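PDB 5IE2: oxalate--CoA ligase from Arabidopsis thaliana, which belongs to the ANL superfamily, with a large AMP-binding domain followed by a smaller C-terminal domain, and holds ATP in this structure. Local coordinates for residues M1-L9 with Q184-K195; T464-A472 with K482-T490. All coordinates share one frame; numbering follows the deposited sequence.

Contact 1: M1-L9 with Q184-K195; sequences MDSDTLSGL and QLNLASSVKNIK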
# COMPACT_ATOMS: atom_id res chain seq x y z
N MET A 1 15.60 20.96 -4.81
CA MET A 1 15.71 19.49 -4.89
C MET A 1 14.50 18.77 -5.53
O MET A 1 14.65 17.74 -6.19
CB MET A 1 15.95 18.89 -3.50
CG MET A 1 16.39 17.42 -3.59
SD MET A 1 16.82 16.63 -2.04
CE MET A 1 15.23 16.03 -1.42
N ASP A 2 13.29 19.28 -5.32
CA ASP A 2 12.10 18.65 -5.93
C ASP A 2 12.13 18.61 -7.47
O ASP A 2 12.90 19.34 -8.11
CB ASP A 2 10.85 19.37 -5.44
CG ASP A 2 10.51 19.01 -4.01
OD1 ASP A 2 9.72 19.77 -3.40
OD2 ASP A 2 11.03 17.98 -3.50
N SER A 3 11.29 17.77 -8.06
CA SER A 3 11.27 17.58 -9.51
C SER A 3 9.88 17.01 -9.84
O SER A 3 9.20 16.42 -8.94
CB SER A 3 12.38 16.61 -9.96
OG SER A 3 12.28 16.20 -11.34
N ASP A 4 9.50 17.08 -11.10
CA ASP A 4 8.19 16.53 -11.51
C ASP A 4 8.36 15.15 -12.18
O ASP A 4 7.45 14.63 -12.86
CB ASP A 4 7.46 17.53 -12.41
CG ASP A 4 8.31 17.99 -13.61
OD1 ASP A 4 9.55 17.78 -13.67
OD2 ASP A 4 7.69 18.65 -14.50
N THR A 5 9.58 14.57 -12.06
CA THR A 5 9.73 13.13 -12.39
C THR A 5 10.40 12.43 -11.20
O THR A 5 11.23 13.02 -10.50
CB THR A 5 10.56 12.88 -13.68
OG1 THR A 5 11.92 13.17 -13.45
CG2 THR A 5 10.07 13.72 -14.89
N LEU A 6 10.08 11.17 -11.01
CA LEU A 6 10.72 10.46 -9.91
C LEU A 6 12.20 10.28 -10.21
O LEU A 6 13.04 10.46 -9.32
CB LEU A 6 10.05 9.09 -9.72
CG LEU A 6 10.75 8.25 -8.65
CD1 LEU A 6 10.67 8.93 -7.30
CD2 LEU A 6 10.11 6.88 -8.69
N SER A 7 12.53 9.93 -11.45
CA SER A 7 13.96 9.75 -11.76
C SER A 7 14.74 11.05 -11.52
O SER A 7 15.87 11.04 -10.96
CB SER A 7 14.12 9.28 -13.20
OG SER A 7 13.52 7.98 -13.33
N GLY A 8 14.17 12.18 -11.92
CA GLY A 8 14.82 13.47 -11.64
C GLY A 8 15.01 13.84 -10.18
O GLY A 8 16.06 14.35 -9.71
N LEU A 9 13.98 13.55 -9.40
CA LEU A 9 14.07 13.76 -7.99
C LEU A 9 15.21 12.93 -7.38
O LEU A 9 16.02 13.40 -6.57
CB LEU A 9 12.75 13.34 -7.31
CG LEU A 9 12.88 13.45 -5.79
CD1 LEU A 9 13.12 14.89 -5.32
CD2 LEU A 9 11.70 12.84 -5.09
N GLN A 184 5.57 9.02 -14.49
CA GLN A 184 6.66 9.63 -13.73
C GLN A 184 6.11 10.74 -12.88
O GLN A 184 6.49 10.94 -11.72
CB GLN A 184 7.74 10.21 -14.69
CG GLN A 184 8.71 9.16 -15.23
CD GLN A 184 9.93 8.96 -14.32
OE1 GLN A 184 10.01 9.49 -13.23
NE2 GLN A 184 10.90 8.19 -14.81
N LEU A 185 5.19 11.49 -13.49
CA LEU A 185 4.60 12.62 -12.78
C LEU A 185 3.75 12.15 -11.61
O LEU A 185 3.82 12.72 -10.51
CB LEU A 185 3.80 13.49 -13.75
CG LEU A 185 2.94 14.64 -13.15
CD1 LEU A 185 3.79 15.63 -12.37
CD2 LEU A 185 2.12 15.37 -14.28
N ASN A 186 2.91 11.12 -11.84
CA ASN A 186 2.14 10.55 -10.75
C ASN A 186 3.07 10.21 -9.55
O ASN A 186 2.80 10.58 -8.36
CB ASN A 186 1.42 9.27 -11.20
CG ASN A 186 0.21 9.50 -12.12
OD1 ASN A 186 -0.10 8.61 -12.93
ND2 ASN A 186 -0.48 10.65 -12.03
N LEU A 187 4.15 9.50 -9.84
CA LEU A 187 5.07 9.03 -8.78
C LEU A 187 5.74 10.20 -8.06
O LEU A 187 5.81 10.22 -6.83
CB LEU A 187 6.15 8.10 -9.37
CG LEU A 187 5.62 6.77 -9.97
CD1 LEU A 187 6.82 5.98 -10.52
CD2 LEU A 187 4.98 5.90 -8.95
N ALA A 188 6.28 11.14 -8.84
CA ALA A 188 6.92 12.32 -8.25
C ALA A 188 5.97 13.12 -7.35
O ALA A 188 6.31 13.52 -6.26
CB ALA A 188 7.47 13.23 -9.35
N SER A 189 4.73 13.31 -7.81
CA SER A 189 3.73 13.99 -7.02
C SER A 189 3.47 13.27 -5.70
O SER A 189 3.43 13.92 -4.66
CB SER A 189 2.40 14.10 -7.82
OG SER A 189 2.66 14.85 -9.01
N SER A 190 3.26 11.94 -5.75
CA SER A 190 2.97 11.28 -4.47
C SER A 190 4.16 11.26 -3.51
O SER A 190 3.98 11.43 -2.30
CB SER A 190 2.51 9.84 -4.68
OG SER A 190 1.17 9.91 -5.13
N VAL A 191 5.35 11.09 -4.06
CA VAL A 191 6.56 11.14 -3.24
C VAL A 191 6.68 12.52 -2.55
O VAL A 191 6.92 12.61 -1.33
CB VAL A 191 7.81 10.78 -4.09
CG1 VAL A 191 9.11 11.30 -3.42
CG2 VAL A 191 7.86 9.23 -4.31
N LYS A 192 6.49 13.61 -3.31
CA LYS A 192 6.48 14.93 -2.67
C LYS A 192 5.40 15.08 -1.60
O LYS A 192 5.66 15.68 -0.55
CB LYS A 192 6.30 16.03 -3.74
CG LYS A 192 7.62 16.17 -4.49
CD LYS A 192 7.56 17.25 -5.59
CE LYS A 192 6.56 16.87 -6.72
NZ LYS A 192 6.48 17.93 -7.78
N ASN A 193 4.20 14.57 -1.87
CA ASN A 193 3.12 14.66 -0.87
C ASN A 193 3.43 13.92 0.47
O ASN A 193 3.21 14.45 1.56
CB ASN A 193 1.83 14.06 -1.45
CG ASN A 193 1.27 14.88 -2.59
OD1 ASN A 193 1.54 16.11 -2.75
ND2 ASN A 193 0.45 14.23 -3.38
N ILE A 194 3.92 12.70 0.31
CA ILE A 194 4.24 11.84 1.46
C ILE A 194 5.41 12.45 2.23
O ILE A 194 5.33 12.64 3.45
CB ILE A 194 4.56 10.39 0.98
CG1 ILE A 194 3.30 9.79 0.32
CG2 ILE A 194 5.09 9.51 2.18
CD1 ILE A 194 3.58 8.49 -0.52
N LYS A 195 6.45 12.88 1.52
CA LYS A 195 7.55 13.53 2.22
C LYS A 195 7.10 14.79 2.95
O LYS A 195 7.57 15.08 4.06
CB LYS A 195 8.62 14.00 1.21
CG LYS A 195 9.45 12.96 0.65
CD LYS A 195 10.69 13.65 -0.03
CE LYS A 195 10.28 14.74 -0.98
NZ LYS A 195 11.42 15.44 -1.56

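Contact 2: T464-A472 with K482-T490; sequences TVTEEDIKA and KVPKRVFIT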
# COMPACT_ATOMS: atom_id res chain seq x y z
N THR A 464 -12.61 -18.47 25.45
CA THR A 464 -13.74 -18.97 24.69
C THR A 464 -14.81 -17.87 24.56
O THR A 464 -15.16 -17.18 25.53
CB THR A 464 -14.34 -20.24 25.33
OG1 THR A 464 -14.91 -19.92 26.59
CG2 THR A 464 -13.26 -21.31 25.54
N VAL A 465 -15.32 -17.73 23.35
CA VAL A 465 -16.23 -16.65 22.98
C VAL A 465 -17.48 -17.24 22.38
O VAL A 465 -17.38 -18.13 21.55
CB VAL A 465 -15.58 -15.70 21.94
CG1 VAL A 465 -16.61 -14.79 21.33
CG2 VAL A 465 -14.44 -14.92 22.55
N THR A 466 -18.65 -16.78 22.82
CA THR A 466 -19.89 -17.24 22.21
C THR A 466 -20.51 -16.13 21.36
O THR A 466 -20.21 -14.95 21.56
CB THR A 466 -20.91 -17.69 23.24
OG1 THR A 466 -21.30 -16.56 24.03
CG2 THR A 466 -20.32 -18.77 24.17
N GLU A 467 -21.34 -16.54 20.41
CA GLU A 467 -22.14 -15.62 19.63
C GLU A 467 -22.92 -14.69 20.54
O GLU A 467 -23.04 -13.49 20.28
CB GLU A 467 -23.08 -16.40 18.72
CG GLU A 467 -24.03 -15.54 17.95
CD GLU A 467 -24.85 -16.32 16.96
OE1 GLU A 467 -24.75 -16.07 15.75
OE2 GLU A 467 -25.61 -17.21 17.41
N GLU A 468 -23.48 -15.25 21.61
CA GLU A 468 -24.32 -14.47 22.49
C GLU A 468 -23.54 -13.44 23.29
O GLU A 468 -24.04 -12.34 23.47
CB GLU A 468 -25.10 -15.39 23.44
CG GLU A 468 -26.21 -16.11 22.70
CD GLU A 468 -27.15 -15.15 21.97
OE1 GLU A 468 -27.58 -14.13 22.59
OE2 GLU A 468 -27.43 -15.41 20.77
N ASP A 469 -22.32 -13.77 23.71
CA ASP A 469 -21.44 -12.82 24.37
C ASP A 469 -21.16 -11.64 23.42
O ASP A 469 -21.29 -10.48 23.82
CB ASP A 469 -20.08 -13.43 24.74
CG ASP A 469 -20.18 -14.45 25.87
OD1 ASP A 469 -20.98 -14.25 26.81
OD2 ASP A 469 -19.41 -15.44 25.81
N ILE A 470 -20.81 -11.96 22.18
CA ILE A 470 -20.45 -10.91 21.19
C ILE A 470 -21.64 -10.02 20.92
O ILE A 470 -21.53 -8.79 20.90
CB ILE A 470 -19.98 -11.51 19.87
CG1 ILE A 470 -18.68 -12.29 20.06
CG2 ILE A 470 -19.74 -10.39 18.82
CD1 ILE A 470 -17.52 -11.44 20.60
N LYS A 471 -22.78 -10.64 20.71
CA LYS A 471 -23.97 -9.88 20.44
C LYS A 471 -24.33 -8.99 21.63
O LYS A 471 -24.65 -7.83 21.44
CB LYS A 471 -25.13 -10.81 20.07
CG LYS A 471 -24.99 -11.38 18.65
CD LYS A 471 -26.18 -12.27 18.27
CE LYS A 471 -27.39 -11.45 17.86
NZ LYS A 471 -28.51 -12.29 17.32
N ALA A 472 -24.28 -9.52 22.86
CA ALA A 472 -24.61 -8.71 24.03
C ALA A 472 -23.69 -7.48 24.17
O ALA A 472 -24.13 -6.32 24.47
CB ALA A 472 -24.54 -9.59 25.31
N LYS A 482 -27.79 -1.92 14.28
CA LYS A 482 -26.45 -2.15 13.76
C LYS A 482 -25.81 -3.46 14.26
O LYS A 482 -24.75 -3.87 13.79
CB LYS A 482 -25.51 -0.99 14.15
CG LYS A 482 -25.99 0.38 13.70
CD LYS A 482 -24.95 1.45 14.13
CE LYS A 482 -25.43 2.83 13.73
NZ LYS A 482 -24.43 3.77 14.28
N VAL A 483 -26.47 -4.10 15.21
CA VAL A 483 -25.89 -5.28 15.87
C VAL A 483 -25.89 -6.51 14.95
O VAL A 483 -26.95 -6.86 14.46
CB VAL A 483 -26.68 -5.60 17.15
CG1 VAL A 483 -26.04 -6.80 17.91
CG2 VAL A 483 -26.69 -4.39 18.03
N PRO A 484 -24.73 -7.17 14.74
CA PRO A 484 -24.69 -8.37 13.89
C PRO A 484 -25.73 -9.41 14.37
O PRO A 484 -25.83 -9.74 15.56
CB PRO A 484 -23.26 -8.89 14.05
CG PRO A 484 -22.43 -7.65 14.43
CD PRO A 484 -23.40 -6.79 15.25
N LYS A 485 -26.54 -9.89 13.44
CA LYS A 485 -27.59 -10.85 13.79
C LYS A 485 -26.98 -12.25 13.97
O LYS A 485 -27.52 -13.09 14.73
CB LYS A 485 -28.68 -10.87 12.71
CG LYS A 485 -30.01 -11.51 13.16
CD LYS A 485 -30.62 -10.69 14.30
CE LYS A 485 -31.72 -11.42 15.05
NZ LYS A 485 -31.86 -10.85 16.43
N ARG A 486 -25.86 -12.49 13.29
CA ARG A 486 -25.12 -13.73 13.45
C ARG A 486 -23.64 -13.43 13.64
O ARG A 486 -23.09 -12.50 13.00
CB ARG A 486 -25.36 -14.63 12.24
CG ARG A 486 -26.75 -15.27 12.25
CD ARG A 486 -26.98 -16.13 11.02
NE ARG A 486 -26.64 -17.53 11.28
CZ ARG A 486 -26.42 -18.45 10.34
NH1 ARG A 486 -26.48 -18.11 9.05
NH2 ARG A 486 -26.12 -19.69 10.69
N VAL A 487 -23.01 -14.21 14.53
CA VAL A 487 -21.57 -14.13 14.82
C VAL A 487 -20.91 -15.48 14.52
O VAL A 487 -21.23 -16.47 15.19
CB VAL A 487 -21.30 -13.77 16.31
CG1 VAL A 487 -19.78 -13.80 16.66
CG2 VAL A 487 -21.98 -12.46 16.69
N PHE A 488 -20.03 -15.53 13.52
CA PHE A 488 -19.32 -16.75 13.18
C PHE A 488 -17.98 -16.79 13.88
O PHE A 488 -17.22 -15.82 13.87
CB PHE A 488 -19.15 -16.86 11.68
CG PHE A 488 -20.45 -16.94 10.95
CD1 PHE A 488 -21.11 -18.15 10.81
CD2 PHE A 488 -21.05 -15.79 10.42
CE1 PHE A 488 -22.33 -18.24 10.15
CE2 PHE A 488 -22.28 -15.86 9.76
CZ PHE A 488 -22.92 -17.09 9.62
N ILE A 489 -17.69 -17.89 14.54
CA ILE A 489 -16.48 -17.94 15.32
C ILE A 489 -15.50 -18.82 14.61
O ILE A 489 -15.85 -19.93 14.15
CB ILE A 489 -16.75 -18.39 16.71
CG1 ILE A 489 -17.63 -17.30 17.33
CG2 ILE A 489 -15.44 -18.58 17.45
CD1 ILE A 489 -18.15 -17.63 18.60
N THR A 490 -14.30 -18.30 14.44
CA THR A 490 -13.37 -19.00 13.60
C THR A 490 -11.92 -18.82 14.05
O THR A 490 -11.62 -18.00 14.91
CB THR A 490 -13.57 -18.56 12.16
OG1 THR A 490 -12.66 -19.28 11.32
CG2 THR A 490 -13.40 -17.01 11.99
O HOH W 1 -24.75 -18.71 13.70

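Contact 1: M1-L9 with Q184-K195
The extended N-terminal residues of 1-9 run over helix 184-195 and turn into a helix of their own, bringing the CA atoms of Leu6 and Ala188 to 4.5 Å of each other at the closest point. The start of that helix carries a classic N-cap: Thr5 OG1 accepts from Gly8 N, while two residues earlier Ser3 OG takes the N-H of Thr5 in an ST turn. Gln184 binds the first helical turn through its amide. A turn about CB-CG (chi2 -89°) brings the flat end beside the helix start; Gln184 OE1 accepts from Ser7 N at 3.1 Å, in the carbonyl plane and on a lone pair, and takes a weak, strongly bent bond from Leu6 N. Gln184 NE2 donates to Ser7 OG at 3.0 Å, nearly straight at 171° and close to the amide plane. One side chain thus holds Ser7 by backbone and hydroxyl together, which fixes the rotation of the amide. Beneath this polar clamp Leu6 is a knob in the hole formed by Gln184, Leu187, Ala188 and Val191. Leu6 CD2 meets Leu187 CD1 at 3.9 Å, with Leu74 of helix 67-78 also touching Leu6. Leu9 CD2 presses on Val191 CG1 at 3.4 Å, closer than ordinary van der Waals contact. The methyl of Ala188 lets the backbone of Asp4 and Thr5 lie directly on the helix. Farther along, Lys192 lays its aliphatic chain across the carboxylate of Asp2, and its NZ makes a weak bond to Ser3 O. Lys195 NZ, which also binds Gly227 O, closes the exposed end with a salt bridge to Asp2 OD2 at 3.2 Å, approaching nearly along the oxygen's C-O bond.

Contact 2: T464-A472 with K482-T490
Val487 fills the tight centre of this contact, on a strand that runs past helix 467-472 with 8.6 Å between the short axes and 133° between their directions. Val487 CG2 lies 3.7 Å from Ile470 CG2, and the two branched side chains cross at about a right angle. The CB of Val487 also rests against CG of Glu467, 3.6 Å away, and its CG2 against the stem of Lys471. With CG anti to the backbone N (chi1 175°) and the chain extended beyond it, Glu467 runs along the valine to its backbone, where Glu467 OE1 accepts the N-H of Val487 at 2.8 Å. That bond is almost straight, 171°, and uses the anti lone pair of the carboxylate. Val465 O and the CD1 methyl of Ile489 also meet at this end of the helix, beside the capping box of Thr466 and Asp469.

Toward solvent the contact becomes polar. Beyond its packed stem, Lys471 bends at chi3 and passes beside the carbonyl oxygen of Pro484 to place Lys471 NZ 2.9 Å from Lys485 O, a hydrogen bond in which the donor stands above the carbonyl plane. The ammonium of exposed Lys485 is near as well, 3.8 Å between Lys471 NZ and Lys485 NZ, a closeness of like charges that surrounding solvent would probably screen. A water donates weakly to Glu467 OE1 and accepts from Arg486 NE.

The contact closes the beta-alpha-beta unit of strand 450-459, helix 467-477 and strand 487-489 in the C-terminal domain. Backbone bonds from Phe488 to Cys455 and Val457 join the two strands, while Ile470 and Pro484 extend the packing to helix 423-430.

Contact 1 and contact 2 lie on opposite sides of the chain's centre, their own centres 47 Å apart and their nearest atoms about 32 Å apart, so neither touches the other. They come in series: the pairing of 1-9 with 184-195 is complete long before 464-472 begins. No helix, strand or sheet is common to both. Contact 1 joins the chain's start to helix 184-198 across 174 intervening residues, whereas contact 2 links neighbouring elements separated by only nine. One therefore brings together parts of the large N-terminal portion that are far apart in sequence, and the other is local packing within the small C-terminal domain, consistent with the two-domain architecture of ANL enzymes.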